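Side-chain contacts in probable primosomal replication protein n (Ralstonia solanacearum, PDB 4FDB), which probably helps restart stalled replication forks as a single-stranded DNA-binding homodimer that stabilises PriA on DNA and promotes its assembly with DnaT: residues N3-V8 with L87-S92; P25-L30 with S60-I65. The protein carries 3 engineered substitutions. All coordinates share one frame; numbering follows the deposited sequence.

Contact 1. Residues N3-V8 with L87-S92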
# COMPACT_ATOMS: atom_id res chain seq x y z
N ASN A 3 -2.90 9.03 2.38
CA ASN A 3 -2.32 7.94 1.60
C ASN A 3 -1.07 7.63 2.36
O ASN A 3 -0.04 8.29 2.16
CB ASN A 3 -2.03 8.42 0.17
CG ASN A 3 -1.08 7.49 -0.62
OD1 ASN A 3 -0.76 6.37 -0.20
ND2 ASN A 3 -0.61 7.99 -1.75
N ARG A 4 -1.15 6.66 3.27
CA ARG A 4 -0.02 6.37 4.17
C ARG A 4 0.10 4.89 4.41
O ARG A 4 -0.83 4.26 4.91
CB ARG A 4 -0.23 7.10 5.50
CG ARG A 4 0.88 6.89 6.52
CD ARG A 4 0.77 7.89 7.67
NE ARG A 4 1.88 7.78 8.61
CZ ARG A 4 1.78 7.24 9.82
NH1 ARG A 4 2.85 7.17 10.61
NH2 ARG A 4 0.61 6.78 10.26
N LEU A 5 1.26 4.34 4.07
CA LEU A 5 1.55 2.93 4.28
C LEU A 5 2.62 2.83 5.36
O LEU A 5 3.63 3.54 5.31
CB LEU A 5 2.08 2.29 3.00
CG LEU A 5 2.51 0.82 3.16
CD1 LEU A 5 1.31 -0.04 3.54
CD2 LEU A 5 3.16 0.26 1.90
N GLN A 6 2.38 1.98 6.36
CA GLN A 6 3.41 1.63 7.34
C GLN A 6 3.73 0.17 7.12
O GLN A 6 2.83 -0.66 7.07
CB GLN A 6 2.86 1.79 8.75
CG GLN A 6 2.39 3.18 9.12
CD GLN A 6 1.59 3.17 10.39
OE1 GLN A 6 0.36 3.04 10.37
NE2 GLN A 6 2.27 3.29 11.53
N LEU A 7 5.01 -0.16 7.00
CA LEU A 7 5.37 -1.51 6.66
C LEU A 7 6.69 -1.84 7.33
O LEU A 7 7.63 -1.06 7.25
CB LEU A 7 5.50 -1.65 5.14
CG LEU A 7 5.56 -3.08 4.59
CD1 LEU A 7 4.22 -3.78 4.82
CD2 LEU A 7 5.89 -3.09 3.12
N VAL A 8 6.74 -2.97 8.03
CA VAL A 8 8.01 -3.49 8.51
C VAL A 8 8.40 -4.61 7.56
O VAL A 8 7.67 -5.58 7.42
CB VAL A 8 7.88 -4.05 9.92
CG1 VAL A 8 9.13 -4.88 10.28
CG2 VAL A 8 7.69 -2.91 10.91
N LEU A 87 2.30 -0.02 -9.07
CA LEU A 87 2.48 0.93 -7.98
C LEU A 87 3.85 0.77 -7.33
O LEU A 87 4.47 -0.28 -7.39
CB LEU A 87 1.41 0.76 -6.91
CG LEU A 87 -0.05 0.98 -7.32
CD1 LEU A 87 -0.91 0.91 -6.07
CD2 LEU A 87 -0.20 2.32 -8.03
N VAL A 88 4.29 1.84 -6.68
CA VAL A 88 5.56 1.83 -5.98
C VAL A 88 5.35 2.46 -4.61
O VAL A 88 4.59 3.42 -4.47
CB VAL A 88 6.63 2.59 -6.79
CG1 VAL A 88 6.18 4.02 -7.09
CG2 VAL A 88 7.97 2.59 -6.07
N PHE A 89 6.01 1.90 -3.60
CA PHE A 89 5.99 2.44 -2.24
C PHE A 89 7.07 3.51 -2.08
O PHE A 89 8.26 3.20 -2.03
CB PHE A 89 6.21 1.27 -1.26
CG PHE A 89 6.28 1.65 0.21
CD1 PHE A 89 5.67 2.81 0.70
CD2 PHE A 89 6.93 0.82 1.10
CE1 PHE A 89 5.74 3.13 2.05
CE2 PHE A 89 7.02 1.13 2.46
CZ PHE A 89 6.42 2.29 2.94
N HIS A 90 6.67 4.78 -2.02
CA HIS A 90 7.63 5.86 -1.77
C HIS A 90 7.89 5.96 -0.28
O HIS A 90 6.99 6.26 0.50
CB HIS A 90 7.09 7.20 -2.27
CG HIS A 90 7.10 7.36 -3.75
ND1 HIS A 90 7.80 8.36 -4.39
CD2 HIS A 90 6.45 6.67 -4.73
CE1 HIS A 90 7.61 8.27 -5.69
NE2 HIS A 90 6.79 7.26 -5.93
N ILE A 91 9.13 5.73 0.13
CA ILE A 91 9.44 5.73 1.55
C ILE A 91 9.78 7.14 1.99
O ILE A 91 10.67 7.77 1.43
CB ILE A 91 10.64 4.80 1.84
CG1 ILE A 91 10.27 3.38 1.42
CG2 ILE A 91 11.00 4.86 3.30
CD1 ILE A 91 11.49 2.45 1.31
N SER A 92 9.05 7.65 2.98
CA SER A 92 9.33 9.00 3.45
C SER A 92 10.04 8.98 4.80
O SER A 92 10.60 9.99 5.23
CB SER A 92 8.05 9.83 3.52
OG SER A 92 7.14 9.28 4.44
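Leu5 and Phe89 meet inside the five-stranded OB barrel of this PriB family protein, where residues 3-8 of the first strand face residues 87-92 of the last. The two segments are not paired with each other: strand 70-79 lies between them in the sheet, and the backbones of Leu5 and Phe89 stay 7.9 Å apart from CA to CA. The gap is bridged mainly by side chains.

The main interaction is a CH-pi contact. The CD2 methyl of Leu5 sits 3.6 Å from the centroid of the Phe89 ring and only 5° off the ring normal, so it lies almost equally far from all six ring carbons. The side chains cross at about a right angle. With CG of Phe89 anti to its backbone N (chi1 177°), the ring projects from its strand toward Leu5, presenting a face to CD2. The opposite face of the ring is flanked within its own strand by Ile91, whose CG1 lies above the rim rather than the centre, so the aromatic is held between two aliphatic groups.

The remaining contacts are looser van der Waals packing. CB of Leu7 approaches CE2 of Phe89 obliquely at 4.1 Å, extending the apolar surface two residues along the first strand. Leu31 and Ala52 also touch the Phe89 side chain, and Tyr33 packs on Leu7, which ties the contact to strands 25-37 and 44-55, the sheet neighbours of 3-19 and 87-96 respectively.

Residues 3-7 also form an antiparallel ladder with a strand of the second subunit, so this core contact lies behind the dimer interface. At the near rim of the Phe89 ring, CB of Leu5 comes within 3.9 Å of CE1, while the carbonyl oxygen of Leu5 lies 3.9 Å from CZ.

Contact 2. Residues P25-L30 with S60-I65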
# COMPACT_ATOMS: atom_id res chain seq x y z
N PRO A 25 18.39 12.45 -6.23
CA PRO A 25 18.72 11.03 -6.30
C PRO A 25 17.55 10.13 -5.95
O PRO A 25 16.77 10.46 -5.06
CB PRO A 25 19.82 10.86 -5.25
CG PRO A 25 19.62 11.97 -4.29
CD PRO A 25 18.99 13.12 -5.06
N ILE A 26 17.46 9.00 -6.63
CA ILE A 26 16.44 7.99 -6.36
C ILE A 26 17.11 6.64 -6.24
O ILE A 26 17.92 6.28 -7.09
CB ILE A 26 15.51 7.84 -7.56
CG1 ILE A 26 14.92 9.20 -7.96
CG2 ILE A 26 14.44 6.79 -7.26
CD1 ILE A 26 13.92 9.72 -7.00
N VAL A 27 16.76 5.90 -5.19
CA VAL A 27 17.16 4.49 -5.09
C VAL A 27 15.90 3.63 -5.10
O VAL A 27 15.08 3.71 -4.20
CB VAL A 27 18.01 4.21 -3.83
CG1 VAL A 27 18.18 2.71 -3.60
CG2 VAL A 27 19.38 4.88 -3.95
N ASN A 28 15.75 2.84 -6.16
CA ASN A 28 14.69 1.84 -6.24
C ASN A 28 15.10 0.59 -5.49
O ASN A 28 16.25 0.18 -5.54
CB ASN A 28 14.42 1.48 -7.69
CG ASN A 28 13.68 2.58 -8.42
OD1 ASN A 28 14.29 3.47 -9.00
ND2 ASN A 28 12.36 2.52 -8.40
N CYS A 29 14.15 -0.03 -4.80
CA CYS A 29 14.47 -1.26 -4.10
C CYS A 29 13.28 -2.19 -4.06
O CYS A 29 12.18 -1.84 -4.52
CB CYS A 29 14.98 -0.95 -2.69
SG CYS A 29 13.82 -0.07 -1.66
N LEU A 30 13.52 -3.40 -3.58
CA LEU A 30 12.47 -4.39 -3.40
C LEU A 30 12.45 -4.74 -1.93
O LEU A 30 13.50 -5.04 -1.34
CB LEU A 30 12.80 -5.64 -4.22
CG LEU A 30 11.78 -6.79 -4.20
CD1 LEU A 30 10.48 -6.36 -4.86
CD2 LEU A 30 12.36 -8.01 -4.90
N SER A 60 19.91 8.51 -0.24
CA SER A 60 21.21 8.38 0.42
C SER A 60 21.16 7.36 1.55
O SER A 60 22.08 6.56 1.73
CB SER A 60 21.65 9.73 0.97
OG SER A 60 21.83 10.68 -0.07
N VAL A 61 20.07 7.40 2.31
CA VAL A 61 19.90 6.47 3.42
C VAL A 61 19.82 5.03 2.93
O VAL A 61 20.50 4.15 3.46
CB VAL A 61 18.65 6.81 4.26
CG1 VAL A 61 18.35 5.67 5.25
CG2 VAL A 61 18.83 8.14 4.98
N LEU A 62 19.00 4.79 1.91
CA LEU A 62 18.83 3.43 1.39
C LEU A 62 20.11 2.92 0.76
O LEU A 62 20.42 1.73 0.85
CB LEU A 62 17.71 3.39 0.33
CG LEU A 62 16.27 3.40 0.83
CD1 LEU A 62 15.34 3.54 -0.37
CD2 LEU A 62 15.99 2.12 1.60
N ASP A 63 20.87 3.83 0.17
CA ASP A 63 22.09 3.47 -0.54
C ASP A 63 23.17 2.89 0.38
O ASP A 63 24.14 2.30 -0.09
CB ASP A 63 22.65 4.69 -1.29
CG ASP A 63 23.65 4.31 -2.37
OD1 ASP A 63 23.35 3.42 -3.19
OD2 ASP A 63 24.75 4.91 -2.39
N ARG A 64 23.01 3.07 1.69
CA ARG A 64 23.99 2.58 2.66
C ARG A 64 23.48 1.41 3.49
O ARG A 64 24.16 0.93 4.39
CB ARG A 64 24.45 3.71 3.59
CG ARG A 64 23.37 4.26 4.50
CD ARG A 64 23.93 4.71 5.84
NE ARG A 64 23.04 5.67 6.50
CZ ARG A 64 21.96 5.34 7.20
NH1 ARG A 64 21.60 4.07 7.32
NH2 ARG A 64 21.23 6.29 7.77
N ILE A 65 22.28 0.93 3.18
CA ILE A 65 21.70 -0.17 3.96
C ILE A 65 21.97 -1.53 3.31
O ILE A 65 21.76 -1.70 2.11
CB ILE A 65 20.19 0.04 4.12
CG1 ILE A 65 19.94 1.27 5.01
CG2 ILE A 65 19.54 -1.19 4.73
CD1 ILE A 65 18.49 1.64 5.12
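Leu62 O accepts the backbone N-H of Ile65, with 3.1 Å between Leu62 O and Ile65 N, and this bond closes a type I turn from Leu62 to Ile65. A longer bond, 3.3 Å from Arg64 N to Val61 O, backs it up one residue earlier. Leu62 faces strand 25-37, and its closest backbone neighbour there is Val27, 6.8 Å away from CA to CA.

Across the contact the interactions are apolar. The CG1 methyl of Val27, anti to its backbone N (chi1 169°), packs 4.0 Å from CB of Leu62, and the two side chains meet at a slant. Farther out, the extended leucine chain (chi2 173°) carries CD1 over the strand, where it lies 3.8 Å from Val27 O and 4.1 Å from Cys29 SG. Leu62 thus spans two inward-facing positions of the strand. In the OB fold a helix between the third and fourth strands closes one end of the barrel, and helix 57-62 fits that place: Leu94 of the last strand also packs on Leu62, while Val27 and Cys29 are hydrogen-bonded through their backbones to Gly54 and Ala52 of strand 44-55.

Polar groups gather at the margin. Arg14 donates through NE to the carbonyl oxygen of Ile65 and forms a long, weak ion pair with Asp63, whose side chain also touches Met17. Beside them, the second methyl of Val27, CG2, reaches CB of Asp63 at 4.2 Å.

How the contacts relate
Both contacts are buried and almost wholly apolar, and both draw on the same curled sheet, in which strands 3-19 and 25-37 are neighbours. Contact 1 lies nearer the centre of the chain and joins two strands across the barrel interior through an aromatic face; contact 2, about 14 Å away between centres, joins a strand to the 57-62 helix and the turn that follows, mainly with aliphatic groups and a cysteine sulfur, plus a backbone carbonyl oxygen. Their surroundings also differ. The first strand of contact 1 continues the sheet into the second subunit, whereas no other chain of the assembly touches contact 2, whose margin is marked instead by charged side chains of its own chain.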